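Hyaluronoglucosaminidase (Apis mellifera, PDB 1FCQ) hydrolyses hyaluronan as a bee venom glycosidase of family 56, built on a seven-stranded (beta/alpha) TIM barrel, and is a major venom allergen. Local coordinates at residues 134-137 with 138-142; 202-205 with 206-210. One frame throughout, in Å; residues are numbered along the deposited sequence.

Interaction 1 of 2, residues 134-137 with 138-142; sequences VEVV and RREHP
Val-137 and His-141, one helical turn apart, form the tightly packed part of this C-terminal end of helix 127-140. Val-137 is buried; its CG1 comes within 4.0 Å of the ring carbon CD2 of His-141, and Trp-144 touches the valine and stacks on the imidazole, whose NE2 is hydrogen-bonded to Arg-156. In the backbone, four successive i to i+4 bonds lead up to this point. The straightest is Arg-138 N to Val-134 O at 2.9 Å, with an N-H...O angle of 172°, and the last is His-141 N to Val-137 O at 2.8 Å, where His-141 becomes the first residue to leave helical angles. Val-134 and Arg-138 run side by side: Val-134 CG1, held anti to its own backbone N (chi1 174°), meets Arg-138 NE at 3.5 Å, and the arginine's NH2 forms a salt bridge with Asp-146. Glu-140 OE2 passes Val-136 CG1 at 3.8 Å, while its OE1 bridges to Arg-156. The solvent side is looser: exposed Glu-135 OE2 and Arg-139 NH1 stay 6.1 Å apart, too far for an ion pair. Val-134 and Arg-138 pack on Val-149, so the end of helix 127-140 lies against the following helix 146-175, with the short loop between them covering Val-137.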
loop_
_atom_site.group_PDB
_atom_site.type_symbol
_atom_site.label_atom_id
_atom_site.label_comp_id
_atom_site.label_asym_id
_atom_site.label_seq_id
_atom_site.Cartn_x
_atom_site.Cartn_y
_atom_site.Cartn_z
ATOM N N VAL A 134 12.367 -17.907 -14.372
ATOM C CA VAL A 134 13.097 -19.142 -14.658
ATOM C C VAL A 134 13.030 -19.500 -16.136
ATOM O O VAL A 134 14.059 -19.842 -16.743
ATOM C CB VAL A 134 12.565 -20.291 -13.794
ATOM C CG1 VAL A 134 13.227 -21.607 -14.218
ATOM C CG2 VAL A 134 12.822 -20.026 -12.320
ATOM N N GLU A 135 11.858 -19.377 -16.760
ATOM C CA GLU A 135 11.724 -19.683 -18.178
ATOM C C GLU A 135 12.677 -18.886 -19.041
ATOM O O GLU A 135 13.305 -19.398 -19.966
ATOM C CB GLU A 135 10.276 -19.470 -18.609
ATOM C CG GLU A 135 9.949 -19.535 -20.082
ATOM C CD GLU A 135 8.556 -18.993 -20.376
ATOM O OE1 GLU A 135 7.760 -18.746 -19.440
ATOM O OE2 GLU A 135 8.278 -18.803 -21.581
ATOM N N VAL A 136 12.820 -17.585 -18.778
ATOM C CA VAL A 136 13.700 -16.709 -19.526
ATOM C C VAL A 136 15.158 -17.151 -19.384
ATOM O O VAL A 136 15.858 -17.173 -20.403
ATOM C CB VAL A 136 13.504 -15.262 -19.013
ATOM C CG1 VAL A 136 14.591 -14.324 -19.516
ATOM C CG2 VAL A 136 12.125 -14.785 -19.470
ATOM N N VAL A 137 15.574 -17.520 -18.176
ATOM C CA VAL A 137 16.950 -17.970 -17.964
ATOM C C VAL A 137 17.171 -19.277 -18.727
ATOM O O VAL A 137 18.203 -19.433 -19.388
ATOM C CB VAL A 137 17.330 -18.169 -16.493
ATOM C CG1 VAL A 137 18.762 -18.713 -16.347
ATOM C CG2 VAL A 137 17.269 -16.843 -15.736
ATOM N N ARG A 138 16.223 -20.193 -18.585
ATOM C CA ARG A 138 16.341 -21.471 -19.295
ATOM C C ARG A 138 16.434 -21.268 -20.794
ATOM O O ARG A 138 17.225 -21.956 -21.462
ATOM C CB ARG A 138 15.126 -22.359 -18.992
ATOM C CG ARG A 138 15.185 -23.008 -17.629
ATOM C CD ARG A 138 14.172 -24.154 -17.534
ATOM N NE ARG A 138 13.955 -24.473 -16.133
ATOM C CZ ARG A 138 14.743 -25.088 -15.269
ATOM N NH1 ARG A 138 15.934 -25.567 -15.616
ATOM N NH2 ARG A 138 14.323 -25.250 -14.020
ATOM N N ARG A 139 15.626 -20.382 -21.369
ATOM C CA ARG A 139 15.659 -20.162 -22.816
ATOM C C ARG A 139 16.995 -19.604 -23.273
ATOM O O ARG A 139 17.550 -20.048 -24.289
ATOM C CB ARG A 139 14.501 -19.225 -23.196
ATOM C CG ARG A 139 14.482 -18.829 -24.662
ATOM C CD ARG A 139 13.283 -17.944 -24.976
ATOM N NE ARG A 139 13.364 -17.376 -26.314
ATOM C CZ ARG A 139 12.396 -16.728 -26.949
ATOM N NH1 ARG A 139 11.211 -16.539 -26.383
ATOM N NH2 ARG A 139 12.612 -16.257 -28.174
ATOM N N GLU A 140 17.540 -18.679 -22.489
ATOM C CA GLU A 140 18.801 -18.038 -22.822
ATOM C C GLU A 140 19.996 -18.929 -22.591
ATOM O O GLU A 140 20.996 -18.861 -23.311
ATOM C CB GLU A 140 18.934 -16.729 -22.026
ATOM C CG GLU A 140 17.885 -15.724 -22.485
ATOM C CD GLU A 140 17.940 -14.397 -21.767
ATOM O OE1 GLU A 140 18.696 -14.262 -20.784
ATOM O OE2 GLU A 140 17.198 -13.491 -22.206
ATOM N N HIS A 141 19.923 -19.793 -21.578
ATOM C CA HIS A 141 21.030 -20.673 -21.215
ATOM C C HIS A 141 20.535 -22.100 -21.038
ATOM O O HIS A 141 20.473 -22.671 -19.942
ATOM C CB HIS A 141 21.658 -20.198 -19.902
ATOM C CG HIS A 141 22.052 -18.762 -19.799
ATOM N ND1 HIS A 141 23.154 -18.239 -20.445
ATOM C CD2 HIS A 141 21.489 -17.729 -19.127
ATOM C CE1 HIS A 141 23.254 -16.951 -20.168
ATOM N NE2 HIS A 141 22.257 -16.612 -19.371
ATOM N N PRO A 142 20.230 -22.790 -22.138
ATOM C CA PRO A 142 19.694 -24.128 -22.071
ATOM C C PRO A 142 20.563 -25.205 -21.473
ATOM O O PRO A 142 20.094 -26.295 -21.138
ATOM C CB PRO A 142 19.328 -24.499 -23.511
ATOM C CG PRO A 142 19.558 -23.306 -24.343
ATOM C CD PRO A 142 20.262 -22.273 -23.524
#

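Interaction 2 of 2, residues 202-205 with 206-210; sequences EATT and MQEND
Four consecutive i to i+4 backbone bonds, from Met-206 N to Glu-202 O through Asn-209 N to Thr-205 O, open helix 203-210. Glu-202 is its N-cap: OE1 takes a weak capping bond from Thr-205 N at 3.0 Å, bent to 129°, and a shorter hydrogen bond from Thr-205 OG1 at 2.7 Å, which arrives on the anti side of the carboxylate and well out of its plane. Thr-205 OG1 can reach it because it stands beside its own backbone N (chi1 -70°). One turn on, the extended Glu-208 chain crosses Thr-204 obliquely and brings OE2 to 3.4 Å from Thr-204 CG2. Glu-202 OE1 and Glu-208 OE1 are 5.0 Å apart, and Arg-120 forms a salt bridge with both, which would offset the repulsion between like charges. Thr-205 and Asn-209 lie alongside, CG2 at 3.7 Å from ND2, and that amide nitrogen donates to Glu-247 of helix 234-253 and to Tyr-188 O. Ala-203 CB touches Met-206 CE on a more exposed side. A water bridges Thr-204 and Gln-207: it lies 2.7 Å from Thr-204 OG1 and donates a hydrogen bond to Gln-207 OE1 at 2.6 Å.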
loop_
_atom_site.group_PDB
_atom_site.type_symbol
_atom_site.label_atom_id
_atom_site.label_comp_id
_atom_site.label_asym_id
_atom_site.label_seq_id
_atom_site.Cartn_x
_atom_site.Cartn_y
_atom_site.Cartn_z
ATOM N N GLU A 202 5.587 -13.872 9.212
ATOM C CA GLU A 202 6.405 -15.014 8.811
ATOM C C GLU A 202 7.860 -14.665 9.128
ATOM O O GLU A 202 8.295 -13.556 8.812
ATOM C CB GLU A 202 6.239 -15.307 7.326
ATOM C CG GLU A 202 6.794 -16.655 6.894
ATOM C CD GLU A 202 7.425 -16.602 5.520
ATOM O OE1 GLU A 202 8.010 -15.567 5.147
ATOM O OE2 GLU A 202 7.342 -17.626 4.808
ATOM N N ALA A 203 8.586 -15.607 9.728
ATOM C CA ALA A 203 9.971 -15.288 10.104
ATOM C C ALA A 203 10.881 -14.970 8.940
ATOM O O ALA A 203 11.682 -14.021 9.043
ATOM C CB ALA A 203 10.530 -16.493 10.867
ATOM N N THR A 204 10.772 -15.726 7.846
ATOM C CA THR A 204 11.660 -15.451 6.710
ATOM C C THR A 204 11.380 -14.062 6.145
ATOM O O THR A 204 12.334 -13.373 5.794
ATOM C CB THR A 204 11.607 -16.549 5.642
ATOM O OG1 THR A 204 11.988 -17.779 6.305
ATOM C CG2 THR A 204 12.589 -16.265 4.519
ATOM N N THR A 205 10.121 -13.659 6.114
ATOM C CA THR A 205 9.738 -12.317 5.663
ATOM C C THR A 205 10.336 -11.252 6.563
ATOM O O THR A 205 10.805 -10.214 6.080
ATOM C CB THR A 205 8.203 -12.186 5.607
ATOM O OG1 THR A 205 7.731 -12.990 4.516
ATOM C CG2 THR A 205 7.778 -10.733 5.382
ATOM N N MET A 206 10.415 -11.518 7.873
ATOM C CA MET A 206 11.027 -10.532 8.762
ATOM C C MET A 206 12.485 -10.343 8.351
ATOM O O MET A 206 12.953 -9.210 8.298
ATOM C CB MET A 206 10.912 -10.935 10.231
ATOM C CG MET A 206 9.444 -10.958 10.670
ATOM S SD MET A 206 9.389 -11.259 12.451
ATOM C CE MET A 206 10.296 -12.765 12.603
ATOM N N GLN A 207 13.168 -11.453 8.077
ATOM C CA GLN A 207 14.563 -11.390 7.670
ATOM C C GLN A 207 14.731 -10.661 6.333
ATOM O O GLN A 207 15.618 -9.806 6.205
ATOM C CB GLN A 207 15.174 -12.785 7.551
ATOM C CG GLN A 207 15.023 -13.668 8.778
ATOM C CD GLN A 207 15.775 -14.976 8.641
ATOM O OE1 GLN A 207 15.287 -15.941 8.051
ATOM N NE2 GLN A 207 16.995 -15.057 9.168
ATOM N N GLU A 208 13.850 -10.963 5.387
ATOM C CA GLU A 208 13.885 -10.269 4.096
ATOM C C GLU A 208 13.572 -8.793 4.271
ATOM O O GLU A 208 14.197 -7.953 3.612
ATOM C CB GLU A 208 12.952 -10.972 3.113
ATOM C CG GLU A 208 13.518 -12.358 2.780
ATOM C CD GLU A 208 12.449 -13.291 2.245
ATOM O OE1 GLU A 208 11.243 -12.981 2.324
ATOM O OE2 GLU A 208 12.854 -14.362 1.734
ATOM N N ASN A 209 12.670 -8.398 5.179
ATOM C CA ASN A 209 12.444 -6.971 5.403
ATOM C C ASN A 209 13.688 -6.302 5.971
ATOM O O ASN A 209 14.003 -5.165 5.626
ATOM C CB ASN A 209 11.262 -6.755 6.358
ATOM C CG ASN A 209 9.937 -7.049 5.688
ATOM O OD1 ASN A 209 9.788 -6.947 4.468
ATOM N ND2 ASN A 209 8.931 -7.364 6.511
ATOM N N ASP A 210 14.386 -7.026 6.862
ATOM C CA ASP A 210 15.597 -6.481 7.456
ATOM C C ASP A 210 16.645 -6.201 6.379
ATOM O O ASP A 210 17.375 -5.219 6.545
ATOM C CB ASP A 210 16.230 -7.441 8.464
ATOM C CG ASP A 210 15.395 -7.729 9.683
ATOM O OD1 ASP A 210 14.511 -6.950 10.064
ATOM O OD2 ASP A 210 15.612 -8.803 10.292
HETATM O O HOH W 1 13.974 -18.180 8.103
#

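How the interactions relate
Interaction 1 precedes interaction 2 in the sequence; helix 146-175 and strand 180-183 lie between them. Their centres are 29 Å apart and their nearest atoms about 15 Å, so the two do not touch. They share no helix, although both belong to the hyaluronidase domain of TIM-barrel type. Interaction 1 ends a helix far out on the surface, its centre about 32 Å from that of the chain; interaction 2 begins a short helix about 18 Å from that centre and is partly buried. Strand 180-183 lies parallel to strand 107-111, itself beside 51-55, and the two contacts are separate local helix ends outside these strands.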